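Local coordinates for protein L-hydantoinase (Arthrobacter aurescens, PDB 1GKR) that hydrolyses the ring amide of 5-substituted hydantoins, preferring aryl to alkyl derivatives, as a two-zinc cyclic amidase whose enantioselectivity depends on the substrate, at residues V56-I64 against T308-H316; N333-S341 against Q404-P413. One frame throughout, in Å; residues are numbered along the deposited sequence.

Contact 1. Residues V56-I64 against T308-H316; sequences VVDEHVHII and TLGSDHGGH. With ZN (zinc ion), chain F.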
ATOM      1  N   VAL A  56      -9.937   2.903 -36.157  1.00 13.00           N
ATOM      2  CA  VAL A  56      -9.750   3.475 -34.832  1.00 12.28           C
ATOM      3  C   VAL A  56     -11.082   3.975 -34.284  1.00 13.79           C
ATOM      4  O   VAL A  56     -11.874   4.563 -35.019  1.00 17.39           O
ATOM      5  CB  VAL A  56      -8.781   4.650 -34.876  1.00  9.82           C
ATOM      6  CG1 VAL A  56      -8.842   5.421 -33.565  1.00  5.36           C
ATOM      7  CG2 VAL A  56      -7.373   4.128 -35.144  1.00  9.84           C
ATOM      8  N   VAL A  57     -11.331   3.721 -33.004  1.00 11.55           N
ATOM      9  CA  VAL A  57     -12.551   4.163 -32.348  1.00 11.35           C
ATOM     10  C   VAL A  57     -12.145   5.247 -31.361  1.00 12.16           C
ATOM     11  O   VAL A  57     -11.541   4.954 -30.333  1.00 12.24           O
ATOM     12  CB  VAL A  57     -13.243   3.004 -31.580  1.00 12.59           C
ATOM     13  CG1 VAL A  57     -14.383   3.539 -30.732  1.00 10.30           C
ATOM     14  CG2 VAL A  57     -13.775   1.974 -32.570  1.00 10.57           C
ATOM     15  N   ASP A  58     -12.462   6.499 -31.680  1.00 12.74           N
ATOM     16  CA  ASP A  58     -12.108   7.610 -30.806  1.00 11.69           C
ATOM     17  C   ASP A  58     -13.303   8.020 -29.940  1.00 11.20           C
ATOM     18  O   ASP A  58     -14.303   8.537 -30.437  1.00 12.51           O
ATOM     19  CB  ASP A  58     -11.619   8.792 -31.630  1.00 11.15           C
ATOM     20  CG  ASP A  58     -10.887   9.798 -30.792  1.00 12.89           C
ATOM     21  OD1 ASP A  58     -11.281   9.976 -29.627  1.00 16.20           O
ATOM     22  OD2 ASP A  58      -9.924  10.417 -31.284  1.00 16.15           O
ATOM     23  N   GLU A  59     -13.177   7.774 -28.640  1.00 10.57           N
ATOM     24  CA  GLU A  59     -14.216   8.054 -27.648  1.00 12.29           C
ATOM     25  C   GLU A  59     -14.230   9.494 -27.164  1.00 13.42           C
ATOM     26  O   GLU A  59     -15.083   9.868 -26.356  1.00 14.74           O
ATOM     27  CB  GLU A  59     -14.000   7.170 -26.415  1.00 11.18           C
ATOM     28  CG  GLU A  59     -12.682   7.491 -25.714  1.00 11.80           C
ATOM     29  CD  GLU A  59     -12.360   6.572 -24.548  1.00 13.79           C
ATOM     30  OE1 GLU A  59     -12.910   5.450 -24.501  1.00 14.55           O
ATOM     31  OE2 GLU A  59     -11.538   6.969 -23.688  1.00 10.74           O
ATOM     32  N   HIS A  60     -13.285  10.301 -27.628  1.00 11.81           N
ATOM     33  CA  HIS A  60     -13.221  11.669 -27.151  1.00 12.48           C
ATOM     34  C   HIS A  60     -13.134  12.716 -28.258  1.00 13.15           C
ATOM     35  O   HIS A  60     -12.063  13.258 -28.540  1.00 14.92           O
ATOM     36  CB  HIS A  60     -12.044  11.796 -26.197  1.00 11.45           C
ATOM     37  CG  HIS A  60     -12.105  13.012 -25.335  1.00 16.79           C
ATOM     38  ND1 HIS A  60     -11.474  13.092 -24.111  1.00 15.81           N
ATOM     39  CD2 HIS A  60     -12.724  14.202 -25.521  1.00 17.98           C
ATOM     40  CE1 HIS A  60     -11.707  14.279 -23.581  1.00 18.88           C
ATOM     41  NE2 HIS A  60     -12.463  14.971 -24.416  1.00 16.75           N
ATOM     42  N   VAL A  61     -14.278  13.016 -28.856  1.00 10.05           N
ATOM     43  CA  VAL A  61     -14.333  13.965 -29.945  1.00 11.58           C
ATOM     44  C   VAL A  61     -15.269  15.144 -29.669  1.00 13.19           C
ATOM     45  O   VAL A  61     -16.386  14.973 -29.157  1.00 14.03           O
ATOM     46  CB  VAL A  61     -14.772  13.235 -31.240  1.00 12.83           C
ATOM     47  CG1 VAL A  61     -14.757  14.186 -32.438  1.00  7.54           C
ATOM     48  CG2 VAL A  61     -13.859  12.059 -31.478  1.00  9.90           C
ATOM     49  N   HIS A  62     -14.786  16.341 -29.996  1.00 12.96           N
ATOM     50  CA  HIS A  62     -15.559  17.573 -29.841  1.00 13.72           C
ATOM     51  C   HIS A  62     -15.679  18.296 -31.193  1.00 15.10           C
ATOM     52  O   HIS A  62     -15.044  19.333 -31.405  1.00 16.35           O
ATOM     53  CB  HIS A  62     -14.888  18.542 -28.875  1.00  8.28           C
ATOM     54  CG  HIS A  62     -14.727  18.021 -27.486  1.00  9.43           C
ATOM     55  ND1 HIS A  62     -15.769  17.958 -26.588  1.00  8.57           N
ATOM     56  CD2 HIS A  62     -13.624  17.608 -26.812  1.00 11.21           C
ATOM     57  CE1 HIS A  62     -15.316  17.535 -25.420  1.00  9.45           C
ATOM     58  NE2 HIS A  62     -14.018  17.313 -25.530  1.00 10.40           N
ATOM     59  N   ILE A  63     -16.454  17.748 -32.120  1.00 15.58           N
ATOM     60  CA  ILE A  63     -16.638  18.429 -33.386  1.00 18.73           C
ATOM     61  C   ILE A  63     -17.536  19.620 -33.054  1.00 19.43           C
ATOM     62  O   ILE A  63     -17.461  20.656 -33.702  1.00 19.33           O
ATOM     63  CB  ILE A  63     -17.311  17.525 -34.430  1.00 19.91           C
ATOM     64  CG1 ILE A  63     -16.324  16.446 -34.880  1.00 16.84           C
ATOM     65  CG2 ILE A  63     -17.779  18.361 -35.622  1.00 18.46           C
ATOM     66  CD1 ILE A  63     -16.921  15.417 -35.813  1.00 13.63           C
ATOM     67  N   ILE A  64     -18.355  19.452 -32.014  1.00 20.71           N
ATOM     68  CA  ILE A  64     -19.268  20.478 -31.503  1.00 20.99           C
ATOM     69  C   ILE A  64     -20.483  20.695 -32.382  1.00 21.57           C
ATOM     70  O   ILE A  64     -21.589  20.309 -32.004  1.00 22.55           O
ATOM     71  CB  ILE A  64     -18.577  21.837 -31.342  1.00 22.29           C
ATOM     72  CG1 ILE A  64     -17.259  21.687 -30.572  1.00 20.67           C
ATOM     73  CG2 ILE A  64     -19.531  22.796 -30.626  1.00 21.30           C
ATOM     74  CD1 ILE A  64     -17.415  21.664 -29.072  1.00 22.65           C
ATOM     75  N   THR A 308      -7.132   3.534 -22.622  1.00 11.39           N
ATOM     76  CA  THR A 308      -7.564   4.016 -23.928  1.00  9.36           C
ATOM     77  C   THR A 308      -6.881   5.313 -24.317  1.00 10.24           C
ATOM     78  O   THR A 308      -6.349   6.045 -23.481  1.00  9.78           O
ATOM     79  CB  THR A 308      -9.078   4.299 -23.966  1.00  8.44           C
ATOM     80  OG1 THR A 308      -9.365   5.387 -23.080  1.00  6.82           O
ATOM     81  CG2 THR A 308      -9.880   3.076 -23.548  1.00  4.76           C
ATOM     82  N   LEU A 309      -6.919   5.599 -25.606  1.00 11.10           N
ATOM     83  CA  LEU A 309      -6.344   6.819 -26.136  1.00  8.91           C
ATOM     84  C   LEU A 309      -7.481   7.545 -26.862  1.00  9.70           C
ATOM     85  O   LEU A 309      -8.236   6.942 -27.631  1.00 10.38           O
ATOM     86  CB  LEU A 309      -5.207   6.473 -27.089  1.00  8.20           C
ATOM     87  CG  LEU A 309      -3.784   6.887 -26.699  1.00 11.04           C
ATOM     88  CD1 LEU A 309      -3.560   6.728 -25.222  1.00 10.60           C
ATOM     89  CD2 LEU A 309      -2.784   6.058 -27.491  1.00  9.02           C
ATOM     90  N   GLY A 310      -7.634   8.831 -26.579  1.00  9.68           N
ATOM     91  CA  GLY A 310      -8.678   9.616 -27.219  1.00 12.45           C
ATOM     92  C   GLY A 310      -8.028  10.909 -27.662  1.00 12.68           C
ATOM     93  O   GLY A 310      -7.168  11.425 -26.958  1.00 15.32           O
ATOM     94  N   SER A 311      -8.422  11.445 -28.807  1.00 13.15           N
ATOM     95  CA  SER A 311      -7.785  12.665 -29.300  1.00 13.68           C
ATOM     96  C   SER A 311      -8.154  13.950 -28.571  1.00 13.53           C
ATOM     97  O   SER A 311      -7.307  14.823 -28.350  1.00 12.98           O
ATOM     98  CB  SER A 311      -8.103  12.843 -30.781  1.00 12.82           C
ATOM     99  OG  SER A 311      -9.498  13.015 -30.950  1.00 11.22           O
ATOM    100  N   ASP A 312      -9.417  14.046 -28.175  1.00 14.18           N
ATOM    101  CA  ASP A 312      -9.935  15.253 -27.542  1.00 13.34           C
ATOM    102  C   ASP A 312      -9.856  16.377 -28.599  1.00 14.00           C
ATOM    103  O   ASP A 312      -9.549  17.538 -28.311  1.00 14.43           O
ATOM    104  CB  ASP A 312      -9.156  15.629 -26.280  1.00  9.24           C
ATOM    105  CG  ASP A 312      -9.882  16.691 -25.457  1.00 14.04           C
ATOM    106  OD1 ASP A 312     -11.127  16.769 -25.557  1.00 12.83           O
ATOM    107  OD2 ASP A 312      -9.226  17.444 -24.705  1.00 18.34           O
ATOM    108  N   HIS A 313     -10.122  15.982 -29.840  1.00 15.27           N
ATOM    109  CA  HIS A 313     -10.162  16.878 -30.987  1.00 17.85           C
ATOM    110  C   HIS A 313     -11.211  17.957 -30.689  1.00 19.16           C
ATOM    111  O   HIS A 313     -12.361  17.653 -30.369  1.00 16.11           O
ATOM    112  CB  HIS A 313     -10.583  16.075 -32.219  1.00 20.20           C
ATOM    113  CG  HIS A 313     -10.875  16.909 -33.425  1.00 24.88           C
ATOM    114  ND1 HIS A 313      -9.907  17.257 -34.342  1.00 26.11           N
ATOM    115  CD2 HIS A 313     -12.035  17.449 -33.875  1.00 24.28           C
ATOM    116  CE1 HIS A 313     -10.459  17.970 -35.308  1.00 24.91           C
ATOM    117  NE2 HIS A 313     -11.748  18.100 -35.048  1.00 23.11           N
ATOM    118  N   GLY A 314     -10.817  19.216 -30.796  1.00 19.71           N
ATOM    119  CA  GLY A 314     -11.752  20.283 -30.522  1.00 22.99           C
ATOM    120  C   GLY A 314     -11.211  21.602 -31.012  1.00 25.61           C
ATOM    121  O   GLY A 314     -10.141  22.041 -30.585  1.00 23.83           O
ATOM    122  N   GLY A 315     -11.961  22.232 -31.911  1.00 28.73           N
ATOM    123  CA  GLY A 315     -11.534  23.498 -32.473  1.00 31.39           C
ATOM    124  C   GLY A 315     -11.865  24.711 -31.630  1.00 31.69           C
ATOM    125  O   GLY A 315     -12.618  24.639 -30.673  1.00 35.09           O
ATOM    126  N   HIS A 316     -11.265  25.829 -31.992  1.00 32.93           N
ATOM    127  CA  HIS A 316     -11.478  27.095 -31.323  1.00 33.54           C
ATOM    128  C   HIS A 316     -11.134  28.106 -32.397  1.00 34.33           C
ATOM    129  O   HIS A 316     -10.155  27.928 -33.125  1.00 32.39           O
ATOM    130  CB  HIS A 316     -10.523  27.265 -30.147  1.00 35.75           C
ATOM    131  CG  HIS A 316     -11.195  27.726 -28.894  1.00 42.62           C
ATOM    132  ND1 HIS A 316     -11.552  26.862 -27.878  1.00 45.20           N
ATOM    133  CD2 HIS A 316     -11.627  28.952 -28.515  1.00 44.61           C
ATOM    134  CE1 HIS A 316     -12.177  27.536 -26.930  1.00 47.04           C
ATOM    135  NE2 HIS A 316     -12.237  28.807 -27.292  1.00 48.17           N
TER
HETATM  136 ZN    ZN F1453     -12.554  17.048 -24.004  1.00 17.02          ZN
HETATM  137  O   HOH W   1     -10.884   6.122 -28.063  1.00  9.95           O
HETATM  138  O   HOH W   2      -8.369   6.271 -30.300  1.00 14.29           O
HETATM  139  O   HOH W   3     -11.132  18.887 -23.070  1.00 20.72           O
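H60, H62 and D312 meet at a zinc ion, bound by H60 NE2, H62 NE2 and D312 OD1 at 2.1 Å each. D312 runs alongside H60, pointing the same way: its CB sits 3.8 Å above the H60 ring centroid, almost on the ring normal, and its carboxylate plane is turned 49° from the ring. The H62 ring instead meets D312 OD1 with its edge, in plane. K147, as its carbamate, completes the protein ligands, and a water that donates to D312 OD2 also lies on the metal. Next to the site along the two segments, D58 points CG away from its backbone N (chi1 -164°), bringing OD2 to S311, where S311 OG (2.7 Å) and S311 N (3.1 Å) both donate from the syn side, tilted out of the carboxylate plane, OG more than N. D58 OD1 takes H60 N at 2.8 Å in an Asx turn. Replacing D58 by an alanine would probably leave S311 OG, S311 N and H60 N without this acceptor and free the chain at S311 to shift against H60. T308 OG1 reaches E59 OE2 from above the carboxylate plane. Helix 357-372 packs on E59 and T308, while strand 87-92 flanks 56-64, as in the amidohydrolase TIM-barrel core.

Contact 2. Residues N333-S341 against Q404-P413; sequences NGALGLETS and QFRSLHKYSP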
ATOM      1  N   ASN A 333      -8.717  26.802 -24.416  1.00 25.51           N
ATOM      2  CA  ASN A 333      -8.156  25.455 -24.386  1.00 27.29           C
ATOM      3  C   ASN A 333      -8.621  24.603 -25.563  1.00 26.81           C
ATOM      4  O   ASN A 333      -9.743  24.758 -26.058  1.00 31.00           O
ATOM      5  CB  ASN A 333      -8.542  24.734 -23.089  1.00 30.20           C
ATOM      6  CG  ASN A 333      -8.016  25.432 -21.854  1.00 35.55           C
ATOM      7  OD1 ASN A 333      -6.965  26.080 -21.890  1.00 38.81           O
ATOM      8  ND2 ASN A 333      -8.731  25.290 -20.744  1.00 37.60           N
ATOM      9  N   GLY A 334      -7.764  23.696 -26.008  1.00 20.29           N
ATOM     10  CA  GLY A 334      -8.165  22.831 -27.091  1.00 17.64           C
ATOM     11  C   GLY A 334      -7.121  22.632 -28.154  1.00 16.56           C
ATOM     12  O   GLY A 334      -6.210  23.437 -28.305  1.00 16.77           O
ATOM     13  N   ALA A 335      -7.259  21.541 -28.896  1.00 15.00           N
ATOM     14  CA  ALA A 335      -6.338  21.241 -29.972  1.00 15.94           C
ATOM     15  C   ALA A 335      -7.019  20.259 -30.889  1.00 16.51           C
ATOM     16  O   ALA A 335      -7.738  19.392 -30.415  1.00 19.35           O
ATOM     17  CB  ALA A 335      -5.068  20.636 -29.424  1.00 13.23           C
ATOM     18  N   LEU A 336      -6.817  20.411 -32.196  1.00 17.88           N
ATOM     19  CA  LEU A 336      -7.397  19.483 -33.169  1.00 17.29           C
ATOM     20  C   LEU A 336      -6.549  18.228 -33.062  1.00 16.19           C
ATOM     21  O   LEU A 336      -5.405  18.299 -32.625  1.00 15.28           O
ATOM     22  CB  LEU A 336      -7.310  20.054 -34.585  1.00 15.30           C
ATOM     23  CG  LEU A 336      -8.058  21.372 -34.800  1.00 16.98           C
ATOM     24  CD1 LEU A 336      -7.909  21.819 -36.232  1.00 20.62           C
ATOM     25  CD2 LEU A 336      -9.523  21.190 -34.493  1.00 16.46           C
ATOM     26  N   GLY A 337      -7.101  17.078 -33.435  1.00 17.46           N
ATOM     27  CA  GLY A 337      -6.325  15.853 -33.338  1.00 15.82           C
ATOM     28  C   GLY A 337      -6.862  14.699 -34.154  1.00 16.85           C
ATOM     29  O   GLY A 337      -6.230  13.646 -34.261  1.00 19.67           O
ATOM     30  N   LEU A 338      -8.028  14.899 -34.745  1.00 15.79           N
ATOM     31  CA  LEU A 338      -8.657  13.864 -35.540  1.00 15.79           C
ATOM     32  C   LEU A 338      -7.818  13.401 -36.724  1.00 16.55           C
ATOM     33  O   LEU A 338      -7.873  12.242 -37.128  1.00 16.94           O
ATOM     34  CB  LEU A 338      -9.992  14.382 -36.038  1.00 14.21           C
ATOM     35  CG  LEU A 338     -11.226  13.558 -35.734  1.00 14.87           C
ATOM     36  CD1 LEU A 338     -11.059  12.787 -34.457  1.00 13.36           C
ATOM     37  CD2 LEU A 338     -12.411  14.514 -35.645  1.00 15.72           C
ATOM     38  N   GLU A 339      -7.035  14.309 -37.282  1.00 19.13           N
ATOM     39  CA  GLU A 339      -6.231  13.976 -38.448  1.00 20.95           C
ATOM     40  C   GLU A 339      -4.802  13.565 -38.116  1.00 20.28           C
ATOM     41  O   GLU A 339      -4.117  12.979 -38.949  1.00 20.02           O
ATOM     42  CB  GLU A 339      -6.233  15.169 -39.410  1.00 23.35           C
ATOM     43  CG  GLU A 339      -6.261  14.779 -40.871  1.00 26.37           C
ATOM     44  CD  GLU A 339      -6.513  15.956 -41.787  1.00 26.65           C
ATOM     45  OE1 GLU A 339      -7.529  16.651 -41.590  1.00 23.98           O
ATOM     46  OE2 GLU A 339      -5.696  16.179 -42.706  1.00 28.07           O
ATOM     47  N   THR A 340      -4.365  13.852 -36.895  1.00 19.65           N
ATOM     48  CA  THR A 340      -3.004  13.536 -36.471  1.00 18.85           C
ATOM     49  C   THR A 340      -2.838  12.463 -35.384  1.00 19.82           C
ATOM     50  O   THR A 340      -1.713  12.077 -35.058  1.00 19.95           O
ATOM     51  CB  THR A 340      -2.320  14.801 -35.968  1.00 18.91           C
ATOM     52  OG1 THR A 340      -3.098  15.378 -34.915  1.00 16.92           O
ATOM     53  CG2 THR A 340      -2.187  15.800 -37.081  1.00 19.86           C
ATOM     54  N   SER A 341      -3.944  11.978 -34.827  1.00 17.92           N
ATOM     55  CA  SER A 341      -3.872  10.995 -33.765  1.00 14.56           C
ATOM     56  C   SER A 341      -3.151   9.691 -34.106  1.00 14.86           C
ATOM     57  O   SER A 341      -2.165   9.335 -33.453  1.00 12.61           O
ATOM     58  CB  SER A 341      -5.265  10.681 -33.271  1.00 11.68           C
ATOM     59  OG  SER A 341      -5.165   9.851 -32.148  1.00 10.90           O
ATOM     60  N   GLN A 404      -3.615  21.775 -44.611  1.00 31.97           N
ATOM     61  CA  GLN A 404      -4.221  20.774 -45.480  1.00 32.77           C
ATOM     62  C   GLN A 404      -5.357  20.038 -44.773  1.00 30.72           C
ATOM     63  O   GLN A 404      -6.038  19.212 -45.380  1.00 30.65           O
ATOM     64  CB  GLN A 404      -3.173  19.761 -45.942  1.00 39.13           C
ATOM     65  CG  GLN A 404      -2.090  20.349 -46.825  1.00 51.78           C
ATOM     66  CD  GLN A 404      -2.670  21.193 -47.949  1.00 60.67           C
ATOM     67  OE1 GLN A 404      -3.457  20.705 -48.767  1.00 66.19           O
ATOM     68  NE2 GLN A 404      -2.292  22.474 -47.992  1.00 64.27           N
ATOM     69  N   PHE A 405      -5.545  20.330 -43.489  1.00 26.94           N
ATOM     70  CA  PHE A 405      -6.597  19.704 -42.701  1.00 25.31           C
ATOM     71  C   PHE A 405      -7.945  19.843 -43.371  1.00 25.53           C
ATOM     72  O   PHE A 405      -8.265  20.884 -43.938  1.00 27.55           O
ATOM     73  CB  PHE A 405      -6.677  20.333 -41.311  1.00 23.65           C
ATOM     74  CG  PHE A 405      -5.654  19.809 -40.342  1.00 22.82           C
ATOM     75  CD1 PHE A 405      -4.620  18.979 -40.769  1.00 19.63           C
ATOM     76  CD2 PHE A 405      -5.717  20.166 -38.994  1.00 20.49           C
ATOM     77  CE1 PHE A 405      -3.664  18.515 -39.871  1.00 18.99           C
ATOM     78  CE2 PHE A 405      -4.762  19.707 -38.088  1.00 20.96           C
ATOM     79  CZ  PHE A 405      -3.734  18.879 -38.526  1.00 19.92           C
ATOM     80  N   ARG A 406      -8.745  18.794 -43.285  1.00 25.06           N
ATOM     81  CA  ARG A 406     -10.067  18.799 -43.886  1.00 27.08           C
ATOM     82  C   ARG A 406     -11.107  19.419 -42.951  1.00 25.12           C
ATOM     83  O   ARG A 406     -12.216  19.737 -43.367  1.00 25.43           O
ATOM     84  CB  ARG A 406     -10.455  17.367 -44.222  1.00 32.10           C
ATOM     85  CG  ARG A 406      -9.331  16.609 -44.909  1.00 42.54           C
ATOM     86  CD  ARG A 406      -9.139  17.133 -46.298  1.00 49.58           C
ATOM     87  NE  ARG A 406     -10.348  16.910 -47.088  1.00 60.11           N
ATOM     88  CZ  ARG A 406     -10.822  17.756 -48.002  1.00 64.45           C
ATOM     89  NH1 ARG A 406     -10.193  18.902 -48.253  1.00 66.21           N
ATOM     90  NH2 ARG A 406     -11.926  17.450 -48.675  1.00 66.15           N
ATOM     91  N   SER A 407     -10.739  19.599 -41.687  1.00 24.39           N
ATOM     92  CA  SER A 407     -11.648  20.153 -40.688  1.00 23.48           C
ATOM     93  C   SER A 407     -11.898  21.645 -40.860  1.00 25.08           C
ATOM     94  O   SER A 407     -11.250  22.306 -41.672  1.00 25.96           O
ATOM     95  CB  SER A 407     -11.090  19.904 -39.290  1.00 21.53           C
ATOM     96  OG  SER A 407      -9.825  20.517 -39.148  1.00 17.25           O
ATOM     97  N   LEU A 408     -12.839  22.173 -40.081  1.00 25.27           N
ATOM     98  CA  LEU A 408     -13.158  23.594 -40.146  1.00 24.88           C
ATOM     99  C   LEU A 408     -11.919  24.424 -39.837  1.00 24.52           C
ATOM    100  O   LEU A 408     -11.595  25.343 -40.574  1.00 28.06           O
ATOM    101  CB  LEU A 408     -14.265  23.955 -39.158  1.00 24.92           C
ATOM    102  CG  LEU A 408     -14.583  25.453 -39.199  1.00 25.95           C
ATOM    103  CD1 LEU A 408     -15.185  25.771 -40.557  1.00 22.79           C
ATOM    104  CD2 LEU A 408     -15.530  25.854 -38.071  1.00 22.55           C
ATOM    105  N   HIS A 409     -11.231  24.111 -38.747  1.00 22.39           N
ATOM    106  CA  HIS A 409     -10.029  24.848 -38.407  1.00 23.97           C
ATOM    107  C   HIS A 409      -8.774  24.232 -39.004  1.00 24.69           C
ATOM    108  O   HIS A 409      -8.702  23.026 -39.226  1.00 26.47           O
ATOM    109  CB  HIS A 409      -9.910  24.980 -36.899  1.00 25.90           C
ATOM    110  CG  HIS A 409     -10.904  25.933 -36.324  1.00 29.72           C
ATOM    111  ND1 HIS A 409     -10.981  27.250 -36.726  1.00 30.34           N
ATOM    112  CD2 HIS A 409     -11.901  25.752 -35.427  1.00 29.13           C
ATOM    113  CE1 HIS A 409     -11.985  27.838 -36.102  1.00 31.43           C
ATOM    114  NE2 HIS A 409     -12.560  26.952 -35.309  1.00 30.44           N
ATOM    115  N   LYS A 410      -7.779  25.072 -39.259  1.00 23.24           N
ATOM    116  CA  LYS A 410      -6.551  24.619 -39.884  1.00 21.03           C
ATOM    117  C   LYS A 410      -5.262  24.901 -39.138  1.00 20.02           C
ATOM    118  O   LYS A 410      -4.364  25.528 -39.682  1.00 21.41           O
ATOM    119  CB  LYS A 410      -6.437  25.236 -41.278  1.00 22.60           C
ATOM    120  CG  LYS A 410      -7.073  24.446 -42.410  1.00 25.27           C
ATOM    121  CD  LYS A 410      -8.564  24.651 -42.562  1.00 22.06           C
ATOM    122  CE  LYS A 410      -9.027  23.899 -43.815  1.00 24.19           C
ATOM    123  NZ  LYS A 410     -10.508  23.843 -43.977  1.00 26.31           N
ATOM    124  N   TYR A 411      -5.158  24.457 -37.896  1.00 20.75           N
ATOM    125  CA  TYR A 411      -3.924  24.650 -37.139  1.00 20.32           C
ATOM    126  C   TYR A 411      -3.721  23.454 -36.220  1.00 20.26           C
ATOM    127  O   TYR A 411      -4.669  22.740 -35.908  1.00 21.45           O
ATOM    128  CB  TYR A 411      -3.971  25.951 -36.348  1.00 20.25           C
ATOM    129  CG  TYR A 411      -5.085  26.030 -35.347  1.00 21.41           C
ATOM    130  CD1 TYR A 411      -4.931  25.508 -34.065  1.00 21.60           C
ATOM    131  CD2 TYR A 411      -6.293  26.638 -35.675  1.00 22.73           C
ATOM    132  CE1 TYR A 411      -5.951  25.594 -33.131  1.00 21.87           C
ATOM    133  CE2 TYR A 411      -7.327  26.728 -34.745  1.00 23.38           C
ATOM    134  CZ  TYR A 411      -7.146  26.204 -33.477  1.00 21.76           C
ATOM    135  OH  TYR A 411      -8.155  26.289 -32.557  1.00 21.10           O
ATOM    136  N   SER A 412      -2.491  23.223 -35.785  1.00 19.91           N
ATOM    137  CA  SER A 412      -2.233  22.067 -34.948  1.00 19.12           C
ATOM    138  C   SER A 412      -0.913  22.168 -34.226  1.00 20.21           C
ATOM    139  O   SER A 412       0.047  22.713 -34.762  1.00 20.92           O
ATOM    140  CB  SER A 412      -2.237  20.809 -35.817  1.00 18.36           C
ATOM    141  OG  SER A 412      -1.572  19.737 -35.175  1.00 18.62           O
ATOM    142  N   PRO A 413      -0.847  21.629 -32.996  1.00 21.36           N
ATOM    143  CA  PRO A 413       0.369  21.639 -32.170  1.00 21.47           C
ATOM    144  C   PRO A 413       1.461  20.823 -32.872  1.00 22.65           C
ATOM    145  O   PRO A 413       2.650  21.028 -32.651  1.00 23.37           O
ATOM    146  CB  PRO A 413      -0.072  20.948 -30.881  1.00 17.08           C
ATOM    147  CG  PRO A 413      -1.546  21.066 -30.888  1.00 18.01           C
ATOM    148  CD  PRO A 413      -1.931  20.906 -32.314  1.00 18.10           C
TER
HETATM  149  O   HOH W   4      -3.880  18.072 -34.794  1.00 13.31           O
HETATM  150  O   HOH W   5      -4.784  22.510 -32.828  1.00 27.88           O
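The F405 ring has E339 CB over one face, 4.2 Å above its plane and offset toward the rim, and L336 CD1 at its edge, in plane and 3.9 Å from CD2. T340 CG2 approaches obliquely, 3.7 Å from F405 CZ, the two side chains crossing at about a right angle. E339 and F405 slide past each other in opposite directions, the carboxylate plane tilted 49° from the ring. This antiparallel course brings the carboxylate past the F405 CD1 side of the ring to the backbone of F405 and R406, where E339 OE1 accepts from R406 N through its syn lone pair (3.0 Å, nearly straight at 167°). The same oxygen also bonds to S81 OG on helix 75-85, while the guanidinium of R406 turns away to a salt bridge with E80.

L336 makes the main apolar contact. Its CG lies anti to the carbonyl carbon and the chain then runs straight out (chi2 -179°), driving CD1 into the bend of 405-411. There the methyl meets F405 CD2, S407 OG, H409 CB and the carbonyl oxygens of H409 and Y411. S407 OG donates to H409 O at 2.7 Å, in the carbonyl plane, and ties this bend together around the methyl. A335 CB rests on P413 CG at 3.8 Å.

Two waters fill in the polar seam: one joins T340 OG1 and S412 OG, with a weak bond to L336 O, and the other links L336 N to Y411 O. S412 OG also bonds to F414 N. Apolar contact thus fits the two loops together, whereas direct hydrogen bonding between them rests on one carboxylate gripping a backbone N-H. Sharing E339 OE1 with S81 probably fixes the rotation of that carboxylate, and the R406 N-H and the S81 hydroxyl together are likely to stabilise its negative charge.

In the fold
Contact 2 lies directly against contact 1, their centres about 10 Å apart. The joint is H313, whose ND1 stands 3.0 Å from G337 N in a probable hydrogen bond, while NE2 bonds to D78 of helix 75-85. A second probable hydrogen bond runs from Y411 OH to H316 O (2.6 Å). The loop 333-341 is thus attached to the chain just after D312 and, through L336, to the 404-413 loop. Contact 1 supplies three protein ligands of one zinc; contact 2 supplies none, the side chain of A335 lying about 10 Å from a bound zinc and about 7 Å from that of D312. The second zinc, about 5 Å from the side chain of H60, is held by K147, H183 and H239.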